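PDB 2OPK: hypothetical protein from Ralstonia eutropha, which is of unconfirmed function but has a cupin fold and has been proposed to be a mannose-6-phosphate isomerase. Local coordinates for residues B[53-58]-B[104-109]; B[47-52]-B[89-94]; B[12-17]-B[35-40]; B[57-62]-B[75-80]. All blocks are in the same frame, centred on the assembly; numbering follows the deposited sequence.

Contact 1 of 4, residues B[53-58]-B[104-109]; sequences QDEWVM and WLAVHC
Glu55 and His108 extend together off one face of the sheet, the extended glutamate laying CD 3.5 Å from CE1 of the imidazole, with carboxylate and ring planes 39° apart. Two waters lie in the ring plane: one bonds His108 ND1 and Asp54 O, the other donates to Glu55 OE2 and accepts only a weak bond from His108 NE2, which is also hydrogen-bonded to Glu34. Charged and polar groups suit this partly exposed end.

Backbone bonds join the strands as antiparallel neighbours. Asp54, Trp56 and Met58 form hydrogen-bonded pairs with Cys109, Val107 and Leu105; Trp56 N to Val107 O is 2.9 Å. Both are interior strands of the larger sheet of the cupin beta-barrel, 102-109 the central one.

Apolar contacts divide between the two faces. On the face of Glu55 and His108, Val57 CG2, anti to its backbone N, reaches CE3 of Trp104 at 3.5 Å, and Ala106 is small enough to sit beside it. An unidentified ligand lies next to Trp104, whose NE1 bonds Ser38. On the other face Trp56 CE3 meets Val107 CG2 at 4.0 Å, and Leu105 packs on Leu105 of the second subunit, where bulky apolar residues suit a dimer interface.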
loop_
_atom_site.group_PDB
_atom_site.type_symbol
_atom_site.label_atom_id
_atom_site.label_comp_id
_atom_site.label_asym_id
_atom_site.label_seq_id
_atom_site.Cartn_x
_atom_site.Cartn_y
_atom_site.Cartn_z
ATOM N N GLN B 53 -10.638 12.061 8.451
ATOM C CA GLN B 53 -9.419 11.242 8.501
ATOM C C GLN B 53 -8.453 11.606 7.360
ATOM O O GLN B 53 -8.848 12.159 6.324
ATOM C CB GLN B 53 -9.781 9.773 8.366
ATOM C CG GLN B 53 -10.459 9.116 9.563
ATOM C CD GLN B 53 -10.620 7.620 9.347
ATOM O OE1 GLN B 53 -11.353 7.179 8.450
ATOM N NE2 GLN B 53 -9.919 6.829 10.154
ATOM N N ASP B 54 -7.167 11.323 7.567
ATOM C CA ASP B 54 -6.184 11.425 6.480
ATOM C C ASP B 54 -6.424 10.224 5.576
ATOM O O ASP B 54 -6.942 9.213 6.034
ATOM C CB ASP B 54 -4.761 11.330 7.010
ATOM C CG ASP B 54 -4.225 12.645 7.511
ATOM O OD1 ASP B 54 -4.997 13.580 7.807
ATOM O OD2 ASP B 54 -2.993 12.733 7.557
ATOM N N GLU B 55 -6.057 10.351 4.310
ATOM C CA GLU B 55 -6.058 9.244 3.353
ATOM C C GLU B 55 -4.713 9.210 2.642
ATOM O O GLU B 55 -4.143 10.269 2.327
ATOM C CB GLU B 55 -7.190 9.384 2.328
ATOM C CG GLU B 55 -7.272 8.184 1.362
ATOM C CD GLU B 55 -8.406 8.261 0.350
ATOM O OE1 GLU B 55 -9.274 9.174 0.474
ATOM O OE2 GLU B 55 -8.430 7.391 -0.573
ATOM N N TRP B 56 -4.194 8.002 2.434
ATOM C CA TRP B 56 -2.976 7.747 1.674
ATOM C C TRP B 56 -3.456 6.770 0.608
ATOM O O TRP B 56 -4.040 5.746 0.935
ATOM C CB TRP B 56 -1.876 7.139 2.569
ATOM C CG TRP B 56 -0.610 6.859 1.783
ATOM C CD1 TRP B 56 0.439 7.704 1.600
ATOM C CD2 TRP B 56 -0.305 5.681 1.026
ATOM N NE1 TRP B 56 1.384 7.120 0.773
ATOM C CE2 TRP B 56 0.942 5.890 0.402
ATOM C CE3 TRP B 56 -0.958 4.461 0.823
ATOM C CZ2 TRP B 56 1.528 4.949 -0.407
ATOM C CZ3 TRP B 56 -0.355 3.521 0.016
ATOM C CH2 TRP B 56 0.862 3.766 -0.581
ATOM N N VAL B 57 -3.254 7.079 -0.658
ATOM C CA VAL B 57 -3.838 6.261 -1.729
ATOM C C VAL B 57 -2.864 6.121 -2.870
ATOM O O VAL B 57 -2.207 7.089 -3.251
ATOM C CB VAL B 57 -5.205 6.849 -2.215
ATOM C CG1 VAL B 57 -5.067 8.311 -2.746
ATOM C CG2 VAL B 57 -5.847 5.961 -3.244
HETATM N N MSE B 58 -2.769 4.907 -3.406
HETATM C CA MSE B 58 -1.851 4.602 -4.475
HETATM C C MSE B 58 -2.494 3.785 -5.584
HETATM O O MSE B 58 -3.267 2.872 -5.321
HETATM C CB MSE B 58 -0.674 3.789 -3.918
HETATM C CG MSE B 58 0.482 3.560 -4.912
HETATM SE SE MSE B 58 1.974 2.542 -4.100
HETATM C CE MSE B 58 1.014 1.169 -3.473
ATOM N N TRP B 104 -6.512 0.187 -6.719
ATOM C CA TRP B 104 -5.868 1.115 -5.782
ATOM C C TRP B 104 -5.722 0.467 -4.426
ATOM O O TRP B 104 -6.461 -0.456 -4.092
ATOM C CB TRP B 104 -6.724 2.323 -5.509
ATOM C CG TRP B 104 -7.370 3.036 -6.666
ATOM C CD1 TRP B 104 -8.356 2.572 -7.453
ATOM C CD2 TRP B 104 -7.090 4.373 -7.109
ATOM N NE1 TRP B 104 -8.720 3.527 -8.371
ATOM C CE2 TRP B 104 -7.950 4.642 -8.187
ATOM C CE3 TRP B 104 -6.183 5.358 -6.708
ATOM C CZ2 TRP B 104 -7.954 5.874 -8.852
ATOM C CZ3 TRP B 104 -6.185 6.582 -7.349
ATOM C CH2 TRP B 104 -7.051 6.830 -8.421
ATOM N N LEU B 105 -4.788 1.003 -3.650
ATOM C CA LEU B 105 -4.626 0.651 -2.239
ATOM C C LEU B 105 -4.808 1.942 -1.494
ATOM O O LEU B 105 -4.158 2.945 -1.825
ATOM C CB LEU B 105 -3.232 0.089 -1.970
ATOM C CG LEU B 105 -2.995 -0.385 -0.535
ATOM C CD1 LEU B 105 -3.842 -1.621 -0.194
ATOM C CD2 LEU B 105 -1.534 -0.697 -0.377
ATOM N N ALA B 106 -5.719 1.949 -0.527
ATOM C CA ALA B 106 -6.058 3.149 0.199
ATOM C C ALA B 106 -6.007 2.916 1.705
ATOM O O ALA B 106 -6.445 1.864 2.200
ATOM C CB ALA B 106 -7.429 3.658 -0.233
ATOM N N VAL B 107 -5.449 3.898 2.419
ATOM C CA VAL B 107 -5.331 3.835 3.879
ATOM C C VAL B 107 -5.987 5.073 4.456
ATOM O O VAL B 107 -5.711 6.181 4.037
ATOM C CB VAL B 107 -3.879 3.722 4.379
ATOM C CG1 VAL B 107 -3.799 3.516 5.926
ATOM C CG2 VAL B 107 -3.129 2.571 3.637
ATOM N N HIS B 108 -6.893 4.842 5.399
ATOM C CA HIS B 108 -7.607 5.869 6.102
ATOM C C HIS B 108 -7.170 5.821 7.543
ATOM O O HIS B 108 -7.173 4.775 8.158
ATOM C CB HIS B 108 -9.114 5.605 5.961
ATOM C CG HIS B 108 -9.599 5.622 4.536
ATOM N ND1 HIS B 108 -9.975 6.783 3.883
ATOM C CD2 HIS B 108 -9.738 4.619 3.631
ATOM C CE1 HIS B 108 -10.342 6.488 2.647
ATOM N NE2 HIS B 108 -10.217 5.183 2.472
ATOM N N CYS B 109 -6.762 6.957 8.085
ATOM C CA CYS B 109 -6.310 7.012 9.455
ATOM C C CYS B 109 -6.528 8.387 10.083
ATOM O O CYS B 109 -6.868 9.355 9.378
ATOM C CB CYS B 109 -4.838 6.644 9.502
ATOM S SG CYS B 109 -3.786 7.828 8.723
HETATM O O HOH W 1 -9.910 9.171 4.888
HETATM O O HOH W 2 -10.614 5.815 -0.618
#

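Contact 2 of 4, residues B[47-52]-B[89-94]; sequences FWYDSP and CRHRVA
Trp48 is held between two arginines, Arg90 over one face of the indole and Arg92 over the other, where the loop 47-52 of the cupin barrel runs antiparallel to the start of strand 91-96. A single bridge joins the backbones: Tyr49 N gives a bond of 2.7 Å to His91 O, and the return bond from His91 N to Tyr49 O is longer, 3.3 Å. Beyond it, a water accepts from Ser51 N and probably donates to Cys89 O, 2.9 Å from the water oxygen.

The guanidinium of Arg90 lies flat on the indole, planes 22° apart, in an off-centre cation-pi contact with the five-membered ring. Its NH2 also forms a salt bridge with Glu69, so the charge has a second partner besides the indole. Asp50 slants across the aliphatic part of Arg90, OD2 of the aspartate 3.7 Å from CD of the arginine, but its OD1 is bonded to His88 ND1.

Arg92 divides its chain between two tasks. Its CD sits over the six-membered ring, 3.6 Å from the centroid, as a CH-pi contact, and a bend at chi3 (-83°) turns the guanidinium away toward loop carbonyls. There NH1 serves Phe47 O and Pro44 O, and NH2 serves Ser43 O. A long, planar donor suits this place because it can tie several carbonyls of an irregular loop.

Tyr49, beside an unidentified ligand, places CD2 over a face of the His91 imidazole, while its CE2 has Val93 CG2 at the ring edge, 4.4 Å away.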
loop_
_atom_site.group_PDB
_atom_site.type_symbol
_atom_site.label_atom_id
_atom_site.label_comp_id
_atom_site.label_asym_id
_atom_site.label_seq_id
_atom_site.Cartn_x
_atom_site.Cartn_y
_atom_site.Cartn_z
ATOM N N PHE B 47 -18.834 16.753 -7.347
ATOM C CA PHE B 47 -18.461 15.944 -6.182
ATOM C C PHE B 47 -17.016 16.111 -5.756
ATOM O O PHE B 47 -16.089 15.994 -6.564
ATOM C CB PHE B 47 -18.731 14.451 -6.418
ATOM C CG PHE B 47 -18.338 13.568 -5.235
ATOM C CD1 PHE B 47 -19.219 13.374 -4.165
ATOM C CD2 PHE B 47 -17.085 12.965 -5.181
ATOM C CE1 PHE B 47 -18.870 12.606 -3.062
ATOM C CE2 PHE B 47 -16.725 12.181 -4.075
ATOM C CZ PHE B 47 -17.630 11.996 -3.017
ATOM N N TRP B 48 -16.839 16.338 -4.463
ATOM C CA TRP B 48 -15.545 16.388 -3.847
ATOM C C TRP B 48 -15.573 15.514 -2.593
ATOM O O TRP B 48 -16.572 15.515 -1.847
ATOM C CB TRP B 48 -15.183 17.817 -3.462
ATOM C CG TRP B 48 -14.918 18.714 -4.648
ATOM C CD1 TRP B 48 -15.840 19.460 -5.332
ATOM C CD2 TRP B 48 -13.662 18.952 -5.285
ATOM N NE1 TRP B 48 -15.240 20.118 -6.363
ATOM C CE2 TRP B 48 -13.899 19.842 -6.352
ATOM C CE3 TRP B 48 -12.361 18.509 -5.059
ATOM C CZ2 TRP B 48 -12.872 20.309 -7.191
ATOM C CZ3 TRP B 48 -11.340 18.970 -5.901
ATOM C CH2 TRP B 48 -11.602 19.866 -6.939
ATOM N N TYR B 49 -14.506 14.738 -2.372
ATOM C CA TYR B 49 -14.374 14.023 -1.123
ATOM C C TYR B 49 -13.898 15.062 -0.097
ATOM O O TYR B 49 -13.182 16.011 -0.436
ATOM C CB TYR B 49 -13.349 12.890 -1.185
ATOM C CG TYR B 49 -13.697 11.704 -2.042
ATOM C CD1 TYR B 49 -14.654 10.762 -1.630
ATOM C CD2 TYR B 49 -13.034 11.487 -3.233
ATOM C CE1 TYR B 49 -14.954 9.656 -2.421
ATOM C CE2 TYR B 49 -13.318 10.381 -4.030
ATOM C CZ TYR B 49 -14.279 9.468 -3.635
ATOM O OH TYR B 49 -14.543 8.396 -4.474
ATOM N N ASP B 50 -14.289 14.846 1.155
ATOM C CA ASP B 50 -13.859 15.674 2.285
ATOM C C ASP B 50 -14.002 14.820 3.551
ATOM O O ASP B 50 -15.116 14.502 3.953
ATOM C CB ASP B 50 -14.742 16.915 2.355
ATOM C CG ASP B 50 -14.347 17.854 3.463
ATOM O OD1 ASP B 50 -13.493 17.504 4.284
ATOM O OD2 ASP B 50 -14.911 18.947 3.516
ATOM N N SER B 51 -12.894 14.413 4.152
ATOM C CA SER B 51 -12.939 13.443 5.272
ATOM C C SER B 51 -12.266 13.982 6.519
ATOM O O SER B 51 -11.308 14.728 6.408
ATOM C CB SER B 51 -12.261 12.121 4.845
ATOM O OG SER B 51 -12.011 11.241 5.944
ATOM N N PRO B 52 -12.774 13.617 7.717
ATOM C CA PRO B 52 -12.087 13.977 8.959
ATOM C C PRO B 52 -10.841 13.121 9.232
ATOM O O PRO B 52 -10.123 13.403 10.165
ATOM C CB PRO B 52 -13.142 13.729 10.030
ATOM C CG PRO B 52 -14.060 12.698 9.429
ATOM C CD PRO B 52 -14.029 12.885 7.960
ATOM N N CYS B 89 -8.804 18.245 3.376
ATOM C CA CYS B 89 -8.345 18.661 2.043
ATOM C C CYS B 89 -9.231 17.924 1.091
ATOM O O CYS B 89 -9.355 16.722 1.199
ATOM C CB CYS B 89 -6.905 18.261 1.742
ATOM S SG CYS B 89 -6.478 18.430 -0.036
ATOM N N ARG B 90 -9.857 18.645 0.170
ATOM C CA ARG B 90 -10.835 18.063 -0.722
ATOM C C ARG B 90 -10.188 17.583 -1.999
ATOM O O ARG B 90 -9.222 18.185 -2.473
ATOM C CB ARG B 90 -11.974 19.053 -1.013
ATOM C CG ARG B 90 -12.675 19.588 0.261
ATOM C CD ARG B 90 -14.148 19.941 0.015
ATOM N NE ARG B 90 -14.386 20.923 -1.057
ATOM C CZ ARG B 90 -15.578 21.161 -1.629
ATOM N NH1 ARG B 90 -16.665 20.482 -1.269
ATOM N NH2 ARG B 90 -15.697 22.065 -2.604
ATOM N N HIS B 91 -10.706 16.472 -2.527
ATOM C CA HIS B 91 -10.154 15.909 -3.738
ATOM C C HIS B 91 -11.228 15.136 -4.524
ATOM O O HIS B 91 -12.322 14.844 -4.036
ATOM C CB HIS B 91 -8.885 15.076 -3.419
ATOM C CG HIS B 91 -9.161 13.686 -2.913
ATOM N ND1 HIS B 91 -9.616 13.423 -1.637
ATOM C CD2 HIS B 91 -9.015 12.483 -3.510
ATOM C CE1 HIS B 91 -9.765 12.122 -1.484
ATOM N NE2 HIS B 91 -9.413 11.527 -2.610
ATOM N N ARG B 92 -10.928 14.885 -5.780
ATOM C CA ARG B 92 -11.823 14.160 -6.643
ATOM C C ARG B 92 -11.016 13.346 -7.630
ATOM O O ARG B 92 -9.857 13.649 -7.864
ATOM C CB ARG B 92 -12.766 15.119 -7.388
ATOM C CG ARG B 92 -12.069 16.211 -8.222
ATOM C CD ARG B 92 -13.099 17.115 -8.918
ATOM N NE ARG B 92 -13.580 16.535 -10.176
ATOM C CZ ARG B 92 -14.704 15.836 -10.344
ATOM N NH1 ARG B 92 -15.588 15.658 -9.367
ATOM N NH2 ARG B 92 -14.964 15.352 -11.555
ATOM N N VAL B 93 -11.654 12.307 -8.182
ATOM C CA VAL B 93 -11.073 11.489 -9.216
ATOM C C VAL B 93 -11.500 12.095 -10.549
ATOM O O VAL B 93 -12.685 12.112 -10.883
ATOM C CB VAL B 93 -11.519 10.012 -9.077
ATOM C CG1 VAL B 93 -10.955 9.187 -10.207
ATOM C CG2 VAL B 93 -11.050 9.476 -7.739
ATOM N N ALA B 94 -10.525 12.642 -11.284
ATOM C CA ALA B 94 -10.790 13.258 -12.571
ATOM C C ALA B 94 -11.054 12.181 -13.658
ATOM O O ALA B 94 -11.899 12.369 -14.529
ATOM C CB ALA B 94 -9.639 14.150 -12.948
HETATM O O HOH W 3 -10.236 14.873 3.213
#

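Contact 3 of 4, residues B[12-17]-B[35-40]; sequences DVPVGA and RIISNG
With chi1 at -81°, Asn39 sets its CG opposite the carbonyl carbon, and chi2 of -78° turns the amide to meet the backbone of Pro14 and Gly16. Val13 CG1 and Ile37 CG2, each trans to its own backbone N, are likewise brought together, though Ile37 has two conformers and the pairing is described for one of them. The contact lays the irregular N-terminal segment 12-17 along the end of strand 31-38, next to the edge strand 21-28 of the larger sheet of the cupin barrel.

Asparagine suits its place because one side chain both gives and accepts. ND2 donates to Pro14 O at 3.0 Å, a carbonyl in a segment without regular strand partners. OD1 accepts from Gly16 N at 2.9 Å, with the donor standing above the carbonyl plane and not on a lone pair. Gly16 has a positive phi of 81°, which glycine accepts readily.

At the other end Arg35 NH2 bonds Gln23 OE1 and NH1 bonds the carbonyls of Leu9 and Ala11, while the bond from NH2 to Asp12 O is weak. Branched Val13 touches both the arginine and Ile37, with CG2 3.6 Å from Arg35 NH1. A water donates to both Ala17 O and Asn39 O, each bond 2.9 Å long.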
loop_
_atom_site.group_PDB
_atom_site.type_symbol
_atom_site.label_atom_id
_atom_site.label_comp_id
_atom_site.label_asym_id
_atom_site.label_seq_id
_atom_site.Cartn_x
_atom_site.Cartn_y
_atom_site.Cartn_z
ATOM N N ASP B 12 -9.364 -11.841 -8.180
ATOM C CA ASP B 12 -10.808 -11.616 -8.045
ATOM C C ASP B 12 -11.216 -10.172 -8.321
ATOM O O ASP B 12 -12.012 -9.602 -7.575
ATOM C CB ASP B 12 -11.298 -12.029 -6.641
ATOM C CG ASP B 12 -10.846 -13.437 -6.258
ATOM O OD1 ASP B 12 -10.975 -14.336 -7.119
ATOM O OD2 ASP B 12 -10.389 -13.654 -5.099
ATOM N N VAL B 13 -10.709 -9.618 -9.422
ATOM C CA VAL B 13 -10.973 -8.244 -9.826
ATOM C C VAL B 13 -12.015 -8.252 -10.964
ATOM O O VAL B 13 -11.695 -8.669 -12.082
ATOM C CB VAL B 13 -9.680 -7.570 -10.342
ATOM C CG1 VAL B 13 -9.989 -6.245 -11.046
ATOM C CG2 VAL B 13 -8.686 -7.389 -9.224
ATOM N N PRO B 14 -13.254 -7.777 -10.694
ATOM C CA PRO B 14 -14.268 -7.715 -11.759
ATOM C C PRO B 14 -13.947 -6.696 -12.835
ATOM O O PRO B 14 -13.775 -5.520 -12.524
ATOM C CB PRO B 14 -15.538 -7.291 -11.015
ATOM C CG PRO B 14 -15.277 -7.538 -9.572
ATOM C CD PRO B 14 -13.802 -7.291 -9.417
ATOM N N VAL B 15 -13.850 -7.148 -14.075
ATOM C CA VAL B 15 -13.563 -6.286 -15.228
ATOM C C VAL B 15 -14.889 -5.777 -15.789
ATOM O O VAL B 15 -15.780 -6.563 -16.059
ATOM C CB VAL B 15 -12.838 -7.077 -16.332
ATOM C CG1 VAL B 15 -12.641 -6.223 -17.543
ATOM C CG2 VAL B 15 -11.488 -7.598 -15.823
ATOM N N GLY B 16 -15.035 -4.474 -15.951
ATOM C CA GLY B 16 -16.286 -3.905 -16.420
ATOM C C GLY B 16 -17.415 -3.698 -15.417
ATOM O O GLY B 16 -18.533 -3.391 -15.836
ATOM N N ALA B 17 -17.178 -3.816 -14.107
ATOM C CA ALA B 17 -18.262 -3.529 -13.143
ATOM C C ALA B 17 -18.723 -2.074 -13.355
ATOM O O ALA B 17 -17.882 -1.201 -13.458
ATOM C CB ALA B 17 -17.782 -3.726 -11.722
ATOM N N ARG B 35 -8.762 -2.093 -0.697
ATOM C CA ARG B 35 -8.567 -2.150 -2.145
ATOM C C ARG B 35 -9.782 -1.453 -2.815
ATOM O O ARG B 35 -10.917 -1.609 -2.351
ATOM C CB ARG B 35 -8.558 -3.611 -2.517
ATOM C CG ARG B 35 -8.394 -3.891 -3.884
ATOM C CD ARG B 35 -8.262 -5.370 -4.094
ATOM N NE ARG B 35 -9.497 -6.152 -4.166
ATOM C CZ ARG B 35 -9.587 -7.262 -4.916
ATOM N NH1 ARG B 35 -8.549 -7.652 -5.634
ATOM N NH2 ARG B 35 -10.672 -7.998 -4.982
ATOM N N ILE B 36 -9.522 -0.666 -3.856
ATOM C CA ILE B 36 -10.561 -0.013 -4.656
ATOM C C ILE B 36 -10.369 -0.511 -6.074
ATOM O O ILE B 36 -9.224 -0.589 -6.568
ATOM C CB ILE B 36 -10.453 1.516 -4.695
ATOM C CG1 ILE B 36 -10.296 2.080 -3.285
ATOM C CG2 ILE B 36 -11.694 2.137 -5.458
ATOM C CD1 ILE B 36 -9.971 3.629 -3.178
ATOM N N ILE B 37 -11.473 -0.899 -6.717
ATOM C CA ILE B 37 -11.447 -1.375 -8.090
ATOM C C ILE B 37 -12.288 -0.433 -8.946
ATOM O O ILE B 37 -13.531 -0.336 -8.770
ATOM C CB ILE B 37 -12.006 -2.815 -8.221
ATOM C CG1 ILE B 37 -11.348 -3.766 -7.203
ATOM C CG2 ILE B 37 -11.841 -3.338 -9.644
ATOM C CD1 ILE B 37 -9.868 -3.970 -7.396
ATOM N N SER B 38 -11.610 0.271 -9.852
ATOM C CA SER B 38 -12.246 1.153 -10.806
ATOM C C SER B 38 -12.232 0.478 -12.144
ATOM O O SER B 38 -11.357 -0.343 -12.457
ATOM C CB SER B 38 -11.494 2.474 -10.918
ATOM O OG SER B 38 -11.373 3.122 -9.664
ATOM N N ASN B 39 -13.224 0.835 -12.937
ATOM C CA ASN B 39 -13.329 0.383 -14.325
ATOM C C ASN B 39 -13.789 1.572 -15.153
ATOM O O ASN B 39 -14.868 1.536 -15.755
ATOM C CB ASN B 39 -14.331 -0.763 -14.462
ATOM C CG ASN B 39 -13.739 -2.086 -14.078
ATOM O OD1 ASN B 39 -12.996 -2.680 -14.861
ATOM N ND2 ASN B 39 -14.081 -2.571 -12.869
ATOM N N GLY B 40 -12.991 2.641 -15.131
ATOM C CA GLY B 40 -13.263 3.805 -15.963
ATOM C C GLY B 40 -14.142 4.889 -15.391
ATOM O O GLY B 40 -14.376 5.896 -16.058
HETATM O O HOH W 4 -17.429 0.241 -15.901
#

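Contact 4 of 4, residues B[57-62]-B[75-80]; sequences VMVVSG and RVMRPG
Val59 and Met77 approach each other aslant, CG2 of the valine 3.7 Å from CB of the selenomethionine, where strand 54-61 of the larger cupin sheet meets the chain leaving strand 75-77 of the smaller one. The two segments run nearly at right angles, 98° apart, so side chains and a turn make the contact and no strand ladder forms.

Val59 directs its CB at the other segment and meets it with both methyls. CG2, which lies opposite the carbonyl carbon, faces Met77, whereas CG1, at chi1 177°, faces the peptide between Arg78 and Pro79. A beta-branched residue suits this place because its two branches fill both directions without a long chain. Met77 is the flexible counterpart: straight at chi2 and bent at chi3, it carries CE past Val59 to within 3.7 Å of Val57 O, and it also packs on Leu83 of strand 81-85. On the other side of strand 54-61, Met58 passes its SE close to Gly80 O and also packs on Leu9 of the second subunit.

Pro79 lies against residues 60-62. Its CB rests near Val60 O and its CD near Gly62 O, the latter pair 3.3 Å apart. A classic beta bulge, with Val60 and Ser61 set opposite Val103, shapes the strand here. The rigid ring suits a bend, and Gly80 after it takes a phi of 98°, a value that glycine accommodates easily. Its N-H then makes the one hydrogen bond between the segments, Gly80 N to Val59 O at 2.8 Å.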
loop_
_atom_site.group_PDB
_atom_site.type_symbol
_atom_site.label_atom_id
_atom_site.label_comp_id
_atom_site.label_asym_id
_atom_site.label_seq_id
_atom_site.Cartn_x
_atom_site.Cartn_y
_atom_site.Cartn_z
ATOM N N VAL B 57 -3.254 7.079 -0.658
ATOM C CA VAL B 57 -3.838 6.261 -1.729
ATOM C C VAL B 57 -2.864 6.121 -2.870
ATOM O O VAL B 57 -2.207 7.089 -3.251
ATOM C CB VAL B 57 -5.205 6.849 -2.215
ATOM C CG1 VAL B 57 -5.067 8.311 -2.746
ATOM C CG2 VAL B 57 -5.847 5.961 -3.244
HETATM N N MSE B 58 -2.769 4.907 -3.406
HETATM C CA MSE B 58 -1.851 4.602 -4.475
HETATM C C MSE B 58 -2.494 3.785 -5.584
HETATM O O MSE B 58 -3.267 2.872 -5.321
HETATM C CB MSE B 58 -0.674 3.789 -3.918
HETATM C CG MSE B 58 0.482 3.560 -4.912
HETATM SE SE MSE B 58 1.974 2.542 -4.100
HETATM C CE MSE B 58 1.014 1.169 -3.473
ATOM N N VAL B 59 -2.099 4.082 -6.817
ATOM C CA VAL B 59 -2.505 3.275 -7.992
ATOM C C VAL B 59 -1.538 2.122 -8.058
ATOM O O VAL B 59 -0.336 2.335 -8.073
ATOM C CB VAL B 59 -2.425 4.068 -9.299
ATOM C CG1 VAL B 59 -2.786 3.179 -10.470
ATOM C CG2 VAL B 59 -3.344 5.322 -9.229
ATOM N N VAL B 60 -2.068 0.906 -8.082
ATOM C CA VAL B 60 -1.254 -0.309 -8.133
ATOM C C VAL B 60 -1.296 -0.949 -9.526
ATOM O O VAL B 60 -0.319 -1.583 -9.961
ATOM C CB VAL B 60 -1.708 -1.301 -7.031
ATOM C CG1 VAL B 60 -0.722 -2.378 -6.864
ATOM C CG2 VAL B 60 -1.803 -0.594 -5.701
ATOM N N SER B 61 -2.429 -0.806 -10.208
ATOM C CA SER B 61 -2.570 -1.223 -11.587
ATOM C C SER B 61 -3.523 -0.272 -12.275
ATOM O O SER B 61 -4.281 0.429 -11.617
ATOM C CB SER B 61 -3.078 -2.658 -11.727
ATOM O OG SER B 61 -4.348 -2.799 -11.110
ATOM N N GLY B 62 -3.471 -0.240 -13.611
ATOM C CA GLY B 62 -4.268 0.744 -14.355
ATOM C C GLY B 62 -3.677 2.144 -14.268
ATOM O O GLY B 62 -2.468 2.310 -14.304
ATOM N N ARG B 75 -3.665 15.629 -11.409
ATOM C CA ARG B 75 -2.337 15.000 -11.450
ATOM C C ARG B 75 -2.458 13.588 -12.063
ATOM O O ARG B 75 -3.279 12.787 -11.637
ATOM C CB ARG B 75 -1.808 14.823 -10.019
ATOM C CG ARG B 75 -0.744 15.756 -9.511
ATOM C CD ARG B 75 0.568 14.968 -9.275
ATOM N NE ARG B 75 1.699 15.828 -8.915
ATOM N N VAL B 76 -1.600 13.289 -13.018
ATOM C CA VAL B 76 -1.465 11.931 -13.555
ATOM C C VAL B 76 -0.938 10.962 -12.478
ATOM O O VAL B 76 -0.022 11.284 -11.708
ATOM C CB VAL B 76 -0.487 11.906 -14.789
ATOM C CG1 VAL B 76 -0.088 10.471 -15.178
ATOM C CG2 VAL B 76 -1.140 12.649 -15.983
HETATM N N MSE B 77 -1.538 9.780 -12.429
HETATM C CA MSE B 77 -1.136 8.731 -11.513
HETATM C C MSE B 77 -1.088 7.412 -12.283
HETATM O O MSE B 77 -2.091 6.942 -12.811
HETATM C CB MSE B 77 -2.120 8.677 -10.321
HETATM C CG MSE B 77 -2.009 9.934 -9.361
HETATM SE SE MSE B 77 -3.308 9.678 -7.972
HETATM C CE MSE B 77 -2.202 8.596 -6.662
ATOM N N ARG B 78 0.118 6.879 -12.394
ATOM C CA ARG B 78 0.407 5.572 -12.961
ATOM C C ARG B 78 0.720 4.622 -11.795
ATOM O O ARG B 78 0.818 5.069 -10.651
ATOM C CB ARG B 78 1.620 5.697 -13.891
ATOM C CG ARG B 78 1.588 6.914 -14.794
ATOM C CD ARG B 78 0.345 6.904 -15.651
ATOM N NE ARG B 78 0.333 5.775 -16.573
ATOM C CZ ARG B 78 -0.487 5.657 -17.620
ATOM N NH1 ARG B 78 -1.367 6.595 -17.916
ATOM N NH2 ARG B 78 -0.390 4.609 -18.412
ATOM N N PRO B 79 0.836 3.316 -12.063
ATOM C CA PRO B 79 1.175 2.351 -11.003
ATOM C C PRO B 79 2.405 2.802 -10.223
ATOM O O PRO B 79 3.408 3.205 -10.825
ATOM C CB PRO B 79 1.454 1.066 -11.791
ATOM C CG PRO B 79 0.549 1.179 -12.970
ATOM C CD PRO B 79 0.666 2.631 -13.360
ATOM N N GLY B 80 2.301 2.798 -8.901
ATOM C CA GLY B 80 3.362 3.293 -8.030
ATOM C C GLY B 80 3.178 4.716 -7.519
ATOM O O GLY B 80 3.748 5.067 -6.506
#

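From the N terminus, contact 3 closes first, when strand 31-38 comes back to segment 12-17 after the excursion through strand 21-28. The chain then enters the loop 47-52, where contact 2 opens, and next strand 54-61, where contacts 1 and 4 both start and share Val57 and Met58. Contact 4 closes soonest, at 75-80, nested inside the loop that contact 2 closes at 89-94. Contact 1 closes last, at 104-109, so it crosses contact 2. Contacts 1 and 3 meet where Trp104 N probably bonds Ile36 O; contacts 1 and 2 touch at Glu55 and His91. Together they tie the two sheets and the N-terminal segment into one barrel.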